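Local coordinates for protein D-lactate dehydrogenase (Fermentative) (Pseudomonas aeruginosa, PDB 6ABJ) that probably catalyses the NADH-dependent interconversion of pyruvate and D-lactate, working as a tetramer of the D-isomer specific 2-hydroxyacid dehydrogenase family, at residues I19-S24 against E30-S35; Y192-I197 against G202-L207. One frame throughout, in Å; residues are numbered along the deposited sequence.

Contact 1: I19-S24 against E30-S35; sequences ILFFSS and ESFQAS
One face of the F32 ring takes the edge of the F21 ring in a T-shaped (edge-to-face) stack. CE2 of F21 sits 3.6 Å above the plane of the F32 ring, over its centre. CZ of F21 lies 3.7 Å from CD1 of F32. The ring centroids are 4.8 Å apart, and the planes meet at 64°. The CG of F21 stands anti to the carbonyl carbon (chi1 -65°), which directs the ring from the strand to the helix.

The pair joins strand 18-21 to helix 26-35 in a beta-alpha-beta unit that goes on to strand 42-45. Strand 18-21 belongs to a five-stranded parallel sheet, and helix 26-35 packs on it. The strand order 2-1-3-4-5 is that of a flavodoxin-like fold, as in the catalytic (substrate-binding) domain of this family. The CA atoms of F21 and F32 are 10.2 Å apart, so two aromatic side chains span the gap.

Both phenylalanines are buried. The ring of F21 also meets that of F45, and its side chain touches L43 and C65 of the adjacent strands. F32 packs against A324 and L328 of helix 317-335, and S35 OG is hydrogen-bonded to D325 there.

Contact 2: Y192-I197 against G202-L207; sequences YPNPRI and GRYLAL
P193 lies over one face of the Y204 ring, the two side chains crossing obliquely. CB of P193 is 3.5 Å from the ring centroid and 6° off the ring normal, a CH-pi contact. I197 and N194 meet the hydroxyl end of Y204, each side chain crossing it at about a right angle. CG1 of I197 comes within 3.1 Å of Y204 OH, a tight contact, while CG2 packs 3.7 Å from CE1 of Y204. The amide of N194 stands steeply to the ring plane, with ND2 3.5 Å from Y204 OH. The backbone N of N194 donates to Y204 OH over 3.0 Å, and the bond is nearly straight at 171°. T168 OG1 is a second hydrogen-bond partner of that hydroxyl, so the end of the ring is held by two bonds.

The contact joins helix 195-199 to strand 203-204 in the beta-alpha-beta unit that starts with strand 185-189. This unit is at one end of the parallel sheet of the Rossmann-type NAD-binding domain. N194 is the N-cap of the helix. Its CG lies between the backbone N and the carbonyl carbon (chi1 71°), which lets OD1 turn to the helix start and accept from I197 N over 3.0 Å. Beyond the helix, G202 N donates to I197 O at 2.9 Å. The Y204 side chain also touches D190, a residue that binds NADH.

Contact 1 comes first along the chain and closes before contact 2 opens. Their centres are about 39 Å apart and their nearest atoms about 26 Å, on opposite sides of the chain's centre. Each joins elements of a beta-alpha-beta unit, but in different parallel sheets and different lobes. Contact 1 belongs to the five-stranded sheet. Contact 2 lies at strand 203-204, an outermost strand of the seven-stranded sheet in the NAD-binding domain. In this family the active site lies in the cleft between the two domains. The F32 side chain of contact 1 is about 9 Å from that of F314, an NADH-binding residue. Neither contact touches another subunit of the tetramer.

Contact 1: I19-S24 against E30-S35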
# COMPACT_ATOMS: atom_id res chain seq x y z
N ILE B 19 -26.77 -12.86 -27.71
CA ILE B 19 -26.06 -13.46 -26.54
C ILE B 19 -25.98 -12.40 -25.46
O ILE B 19 -25.55 -11.27 -25.73
CB ILE B 19 -24.63 -13.97 -26.87
CG1 ILE B 19 -24.64 -14.98 -28.02
CG2 ILE B 19 -23.99 -14.64 -25.65
CD1 ILE B 19 -23.32 -15.13 -28.74
N LEU B 20 -26.51 -12.73 -24.29
CA LEU B 20 -26.43 -11.86 -23.13
C LEU B 20 -25.33 -12.37 -22.19
O LEU B 20 -25.40 -13.50 -21.69
CB LEU B 20 -27.79 -11.76 -22.39
CG LEU B 20 -27.79 -10.85 -21.14
CD1 LEU B 20 -27.45 -9.40 -21.47
CD2 LEU B 20 -29.15 -10.96 -20.44
N PHE B 21 -24.33 -11.51 -21.93
CA PHE B 21 -23.25 -11.80 -20.98
C PHE B 21 -23.52 -11.18 -19.60
O PHE B 21 -23.77 -9.98 -19.54
CB PHE B 21 -21.94 -11.19 -21.48
CG PHE B 21 -21.42 -11.79 -22.78
CD1 PHE B 21 -22.03 -11.48 -24.01
CD2 PHE B 21 -20.32 -12.62 -22.76
CE1 PHE B 21 -21.53 -12.03 -25.19
CE2 PHE B 21 -19.80 -13.14 -23.93
CZ PHE B 21 -20.43 -12.86 -25.16
N PHE B 22 -23.54 -12.01 -18.55
CA PHE B 22 -23.68 -11.55 -17.22
C PHE B 22 -22.24 -11.49 -16.63
O PHE B 22 -21.31 -12.08 -17.21
CB PHE B 22 -24.54 -12.47 -16.36
CG PHE B 22 -25.98 -12.37 -16.62
CD1 PHE B 22 -26.77 -11.45 -15.94
CD2 PHE B 22 -26.58 -13.19 -17.61
CE1 PHE B 22 -28.13 -11.34 -16.20
CE2 PHE B 22 -27.95 -13.07 -17.88
CZ PHE B 22 -28.72 -12.14 -17.16
N SER B 23 -22.09 -10.70 -15.57
CA SER B 23 -20.79 -10.47 -14.85
C SER B 23 -19.68 -9.97 -15.80
O SER B 23 -18.55 -10.36 -15.71
CB SER B 23 -20.38 -11.73 -14.10
OG SER B 23 -21.36 -12.08 -13.08
N SER B 24 -20.05 -9.10 -16.72
CA SER B 24 -19.15 -8.68 -17.81
C SER B 24 -18.09 -7.71 -17.33
O SER B 24 -18.39 -6.81 -16.54
CB SER B 24 -19.95 -8.00 -18.91
OG SER B 24 -20.95 -8.88 -19.44
N GLU B 30 -13.91 -6.72 -24.81
CA GLU B 30 -12.84 -6.53 -25.76
C GLU B 30 -12.46 -7.82 -26.47
O GLU B 30 -12.35 -7.84 -27.71
CB GLU B 30 -11.68 -5.86 -24.97
CG GLU B 30 -10.43 -5.54 -25.75
CD GLU B 30 -9.86 -4.20 -25.31
OE1 GLU B 30 -9.84 -3.89 -24.07
OE2 GLU B 30 -9.45 -3.45 -26.21
N SER B 31 -12.35 -8.95 -25.75
CA SER B 31 -11.93 -10.20 -26.37
C SER B 31 -13.06 -10.77 -27.24
O SER B 31 -12.83 -11.23 -28.37
CB SER B 31 -11.51 -11.25 -25.31
OG SER B 31 -12.48 -11.43 -24.23
N PHE B 32 -14.29 -10.75 -26.72
CA PHE B 32 -15.43 -11.36 -27.46
C PHE B 32 -15.78 -10.52 -28.67
O PHE B 32 -16.12 -11.05 -29.71
CB PHE B 32 -16.64 -11.54 -26.54
CG PHE B 32 -16.63 -12.84 -25.81
CD1 PHE B 32 -17.10 -13.98 -26.43
CD2 PHE B 32 -16.08 -12.97 -24.54
CE1 PHE B 32 -17.07 -15.18 -25.79
CE2 PHE B 32 -16.06 -14.18 -23.89
CZ PHE B 32 -16.56 -15.29 -24.51
N GLN B 33 -15.67 -9.19 -28.57
CA GLN B 33 -15.87 -8.40 -29.81
C GLN B 33 -14.89 -8.73 -30.91
O GLN B 33 -15.29 -8.84 -32.06
CB GLN B 33 -15.92 -6.92 -29.54
CG GLN B 33 -17.24 -6.65 -28.86
CD GLN B 33 -17.55 -5.21 -28.61
OE1 GLN B 33 -16.67 -4.37 -28.56
NE2 GLN B 33 -18.83 -4.93 -28.46
N ALA B 34 -13.64 -8.95 -30.58
CA ALA B 34 -12.65 -9.27 -31.59
C ALA B 34 -12.90 -10.66 -32.16
O ALA B 34 -12.79 -10.88 -33.37
CB ALA B 34 -11.26 -9.19 -31.00
N SER B 35 -13.28 -11.59 -31.27
CA SER B 35 -13.50 -12.95 -31.69
C SER B 35 -14.76 -13.08 -32.58
O SER B 35 -14.86 -13.99 -33.41
CB SER B 35 -13.62 -13.85 -30.46
OG SER B 35 -13.91 -15.17 -30.90

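Contact 2: Y192-I197 against G202-L207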
# COMPACT_ATOMS: atom_id res chain seq x y z
N TYR B 192 0.63 -41.07 -14.92
CA TYR B 192 1.05 -41.51 -16.27
C TYR B 192 2.18 -40.69 -16.81
O TYR B 192 1.96 -39.73 -17.56
CB TYR B 192 -0.13 -41.46 -17.25
CG TYR B 192 -1.33 -42.23 -16.75
CD1 TYR B 192 -1.41 -43.63 -16.88
CD2 TYR B 192 -2.42 -41.57 -16.18
CE1 TYR B 192 -2.52 -44.32 -16.43
CE2 TYR B 192 -3.53 -42.25 -15.74
CZ TYR B 192 -3.57 -43.62 -15.87
OH TYR B 192 -4.68 -44.27 -15.42
N PRO B 193 3.41 -41.05 -16.44
CA PRO B 193 4.56 -40.29 -16.87
C PRO B 193 4.65 -40.20 -18.36
O PRO B 193 4.22 -41.12 -19.02
CB PRO B 193 5.73 -41.11 -16.34
CG PRO B 193 5.20 -41.75 -15.11
CD PRO B 193 3.74 -41.97 -15.33
N ASN B 194 5.22 -39.13 -18.90
CA ASN B 194 5.46 -39.04 -20.32
C ASN B 194 6.93 -38.74 -20.66
O ASN B 194 7.69 -38.23 -19.81
CB ASN B 194 4.55 -38.02 -20.94
CG ASN B 194 4.92 -36.59 -20.58
OD1 ASN B 194 5.91 -36.03 -21.05
ND2 ASN B 194 4.09 -35.99 -19.73
N PRO B 195 7.34 -39.07 -21.91
CA PRO B 195 8.75 -38.95 -22.29
C PRO B 195 9.17 -37.55 -22.57
O PRO B 195 10.36 -37.26 -22.62
CB PRO B 195 8.85 -39.78 -23.59
CG PRO B 195 7.47 -39.73 -24.14
CD PRO B 195 6.56 -39.79 -22.93
N ARG B 196 8.22 -36.66 -22.73
CA ARG B 196 8.59 -35.30 -22.99
C ARG B 196 9.27 -34.67 -21.78
O ARG B 196 10.25 -33.94 -21.91
CB ARG B 196 7.38 -34.48 -23.42
CG ARG B 196 7.14 -34.50 -24.93
CD ARG B 196 5.66 -34.57 -25.27
NE ARG B 196 4.91 -35.40 -24.33
CZ ARG B 196 3.70 -35.08 -23.86
NH1 ARG B 196 3.11 -33.96 -24.25
NH2 ARG B 196 3.09 -35.89 -23.01
N ILE B 197 8.72 -34.95 -20.61
CA ILE B 197 9.28 -34.47 -19.30
C ILE B 197 10.69 -34.98 -19.17
O ILE B 197 11.63 -34.24 -18.88
CB ILE B 197 8.45 -35.00 -18.14
CG1 ILE B 197 7.06 -34.34 -18.15
CG2 ILE B 197 9.18 -34.80 -16.82
CD1 ILE B 197 7.05 -32.88 -17.68
N GLY B 202 13.85 -34.00 -16.96
CA GLY B 202 13.03 -34.30 -15.76
C GLY B 202 13.09 -35.72 -15.26
O GLY B 202 13.09 -36.67 -16.06
N ARG B 203 13.10 -35.89 -13.95
CA ARG B 203 13.15 -37.23 -13.30
C ARG B 203 11.80 -37.49 -12.65
O ARG B 203 11.36 -36.75 -11.72
CB ARG B 203 14.21 -37.20 -12.21
CG ARG B 203 15.13 -38.38 -12.17
CD ARG B 203 15.51 -38.90 -10.83
NE ARG B 203 15.80 -37.91 -9.77
CZ ARG B 203 15.43 -38.07 -8.50
NH1 ARG B 203 14.77 -39.16 -8.11
NH2 ARG B 203 15.73 -37.20 -7.58
N TYR B 204 11.14 -38.58 -13.02
CA TYR B 204 9.94 -39.01 -12.28
C TYR B 204 10.31 -39.73 -11.04
O TYR B 204 11.30 -40.49 -11.04
CB TYR B 204 8.99 -39.90 -13.15
CG TYR B 204 8.14 -39.11 -14.12
CD1 TYR B 204 8.62 -38.84 -15.38
CD2 TYR B 204 6.90 -38.62 -13.76
CE1 TYR B 204 7.87 -38.17 -16.28
CE2 TYR B 204 6.17 -37.87 -14.64
CZ TYR B 204 6.63 -37.70 -15.93
OH TYR B 204 5.92 -36.98 -16.87
N LEU B 205 9.52 -39.54 -9.98
CA LEU B 205 9.70 -40.21 -8.73
C LEU B 205 8.41 -40.26 -7.97
O LEU B 205 7.42 -39.68 -8.38
CB LEU B 205 10.84 -39.61 -7.88
CG LEU B 205 11.07 -38.09 -7.68
CD1 LEU B 205 9.96 -37.12 -8.14
CD2 LEU B 205 11.67 -37.72 -6.37
N ALA B 206 8.39 -40.97 -6.86
CA ALA B 206 7.22 -41.02 -6.01
C ALA B 206 6.83 -39.63 -5.44
O ALA B 206 7.70 -38.80 -5.18
CB ALA B 206 7.46 -41.99 -4.88
N LEU B 207 5.53 -39.42 -5.24
CA LEU B 207 5.02 -38.15 -4.75
C LEU B 207 5.79 -37.78 -3.46
O LEU B 207 6.15 -36.60 -3.30
CB LEU B 207 3.53 -38.23 -4.47
CG LEU B 207 2.81 -37.07 -3.84
CD1 LEU B 207 3.03 -35.78 -4.63
CD2 LEU B 207 1.34 -37.35 -3.68